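Local coordinates for molybdenum-binding-protein (Azotobacter vinelandii, PDB 1H9M), which binds molybdate in the cytoplasm and probably serves in molybdenum homeostasis, at residues A[9-14]-A[57-62]. Residues are numbered along the deposited sequence; the frame is centred on the assembly and turned at random. Where two conformers were deposited one is given.
With MOO (molybdate ion), chain E.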
loop_
_atom_site.group_PDB
_atom_site.type_symbol
_atom_site.label_atom_id
_atom_site.label_comp_id
_atom_site.label_asym_id
_atom_site.label_seq_id
_atom_site.Cartn_x
_atom_site.Cartn_y
_atom_site.Cartn_z
ATOM N N ARG A 9 0.419 1.661 -13.359
ATOM C CA ARG A 9 0.449 0.851 -14.559
ATOM C C ARG A 9 -0.881 0.143 -14.819
ATOM O O ARG A 9 -0.968 -0.414 -15.915
ATOM C CB ARG A 9 1.569 -0.194 -14.470
ATOM C CG ARG A 9 2.962 0.390 -14.230
ATOM C CD ARG A 9 3.431 1.186 -15.457
ATOM N NE ARG A 9 2.933 2.551 -15.411
ATOM C CZ ARG A 9 2.827 3.347 -16.471
ATOM N NH1 ARG A 9 3.250 2.826 -17.618
ATOM N NH2 ARG A 9 2.353 4.564 -16.377
ATOM N N ASN A 10 -1.757 0.019 -13.835
ATOM C CA ASN A 10 -3.036 -0.668 -14.033
ATOM C C ASN A 10 -4.185 0.283 -13.923
ATOM O O ASN A 10 -4.476 0.825 -12.849
ATOM C CB ASN A 10 -3.139 -1.716 -12.893
ATOM C CG ASN A 10 -1.910 -2.639 -12.985
ATOM O OD1 ASN A 10 -1.645 -3.213 -14.058
ATOM N ND2 ASN A 10 -1.138 -2.647 -11.911
ATOM N N VAL A 11 -4.922 0.431 -15.068
ATOM C CA VAL A 11 -6.113 1.304 -15.048
ATOM C C VAL A 11 -7.204 0.470 -15.740
ATOM O O VAL A 11 -7.074 0.264 -16.945
ATOM C CB VAL A 11 -5.911 2.658 -15.744
ATOM C CG1 VAL A 11 -7.247 3.446 -15.740
ATOM C CG2 VAL A 11 -4.871 3.529 -15.029
ATOM N N PHE A 12 -8.117 -0.096 -14.974
ATOM C CA PHE A 12 -9.126 -0.997 -15.507
ATOM C C PHE A 12 -10.477 -0.290 -15.622
ATOM O O PHE A 12 -10.974 0.271 -14.654
ATOM C CB PHE A 12 -9.305 -2.218 -14.646
ATOM C CG PHE A 12 -8.064 -2.968 -14.247
ATOM C CD1 PHE A 12 -7.540 -2.837 -12.983
ATOM C CD2 PHE A 12 -7.461 -3.856 -15.131
ATOM C CE1 PHE A 12 -6.422 -3.551 -12.601
ATOM C CE2 PHE A 12 -6.328 -4.566 -14.754
ATOM C CZ PHE A 12 -5.818 -4.421 -13.488
ATOM N N LYS A 13 -11.174 -0.506 -16.747
ATOM C CA LYS A 13 -12.530 0.030 -16.858
ATOM C C LYS A 13 -13.578 -0.973 -16.418
ATOM O O LYS A 13 -13.476 -2.180 -16.611
ATOM C CB LYS A 13 -12.801 0.431 -18.324
ATOM C CG LYS A 13 -12.007 1.644 -18.782
ATOM C CD LYS A 13 -12.269 1.973 -20.240
ATOM C CE LYS A 13 -11.206 2.887 -20.840
ATOM N NZ LYS A 13 -11.416 3.054 -22.312
ATOM N N GLY A 14 -14.606 -0.446 -15.744
ATOM C CA GLY A 14 -15.667 -1.334 -15.289
ATOM C C GLY A 14 -16.909 -0.618 -14.841
ATOM O O GLY A 14 -17.052 0.587 -15.001
ATOM N N GLU A 57 -20.310 3.806 -14.398
ATOM C CA GLU A 57 -19.031 3.322 -15.015
ATOM C C GLU A 57 -17.897 4.055 -14.250
ATOM O O GLU A 57 -17.874 5.277 -13.909
ATOM C CB GLU A 57 -19.046 3.221 -16.500
ATOM C CG GLU A 57 -20.417 3.243 -17.188
ATOM C CD GLU A 57 -20.326 3.987 -18.508
ATOM O OE1 GLU A 57 -19.825 5.128 -18.471
ATOM O OE2 GLU A 57 -20.729 3.429 -19.544
ATOM N N VAL A 58 -16.883 3.199 -13.998
ATOM C CA VAL A 58 -15.714 3.674 -13.246
ATOM C C VAL A 58 -14.440 3.057 -13.803
ATOM O O VAL A 58 -14.423 2.196 -14.696
ATOM C CB VAL A 58 -15.760 3.185 -11.775
ATOM C CG1 VAL A 58 -16.995 3.843 -11.086
ATOM C CG2 VAL A 58 -15.894 1.678 -11.726
ATOM N N VAL A 59 -13.280 3.580 -13.390
ATOM C CA VAL A 59 -11.979 2.974 -13.591
ATOM C C VAL A 59 -11.390 2.581 -12.193
ATOM O O VAL A 59 -11.766 3.203 -11.205
ATOM C CB VAL A 59 -10.959 3.910 -14.283
ATOM C CG1 VAL A 59 -11.428 3.870 -15.763
ATOM C CG2 VAL A 59 -10.775 5.221 -13.553
ATOM N N ALA A 60 -10.677 1.462 -12.206
ATOM C CA ALA A 60 -10.003 1.007 -10.961
ATOM C C ALA A 60 -8.511 1.232 -11.260
ATOM O O ALA A 60 -8.029 0.793 -12.303
ATOM C CB ALA A 60 -10.262 -0.477 -10.845
ATOM N N VAL A 61 -7.762 1.848 -10.379
ATOM C CA VAL A 61 -6.375 2.231 -10.575
ATOM C C VAL A 61 -5.503 1.521 -9.515
ATOM O O VAL A 61 -5.812 1.711 -8.338
ATOM C CB VAL A 61 -6.263 3.758 -10.368
ATOM C CG1 VAL A 61 -4.836 4.228 -10.549
ATOM C CG2 VAL A 61 -7.220 4.382 -11.425
ATOM N N VAL A 62 -4.502 0.786 -9.973
ATOM C CA VAL A 62 -3.698 0.027 -8.971
ATOM C C VAL A 62 -2.244 0.206 -9.325
ATOM O O VAL A 62 -1.843 -0.122 -10.414
ATOM C CB VAL A 62 -4.065 -1.477 -8.962
ATOM C CG1 VAL A 62 -3.200 -2.209 -7.950
ATOM C CG2 VAL A 62 -5.549 -1.708 -8.579
HETATM MO MO MOO E . 3.645 2.908 -10.957
HETATM O O1 MOO E . 4.762 2.400 -9.657
HETATM O O2 MOO E . 2.426 1.622 -11.293
HETATM O O3 MOO E . 2.929 4.427 -10.368
HETATM O O4 MOO E . 4.726 3.194 -12.376
#
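The amide of Asn-10 and the ring of Phe-12 are the flat groups that meet strand 57-62. Asn-10 ND2 reaches Val-62 O at 3.0 Å, while the backbone N of Asn-10 adds a weak bond to the same oxygen. With CG beside its own backbone N (chi1 -57°), the amide is placed so that ND2 stands about 40° above the Val-62 carbonyl plane, the oxygen tilted 22° out of the amide plane; OD1 takes the N-H of Thr-111. Phe-12 CD1 lies 3.7 Å from Ala-60 O and 4.2 Å from Ala-60 CB; the side chain also touches Ile-110 and Thr-108. Were Asn-10 replaced by alanine, Val-62 O would probably keep only the weak backbone bond in this pairing, and the Thr-111 N-H would lose its acceptor. An antiparallel ladder joins the segments within the OB-like TOBE domain, strand 57-62 lying between strands 10-21 and 140-143. Phe-12 and Ala-60 bond both ways, Ala-60 N to Phe-12 O at 2.7 Å, and Gly-14 pairs likewise with Val-58. On the other face, Val-11 CG1 packs 4.0 Å from Val-59 CB, with Lys-13 CG alongside Val-59 CG1. Just ahead of the ladder, Arg-9 N donates to molybdate O2 at 2.9 Å, in a site shared with Thr-115 of the second subunit.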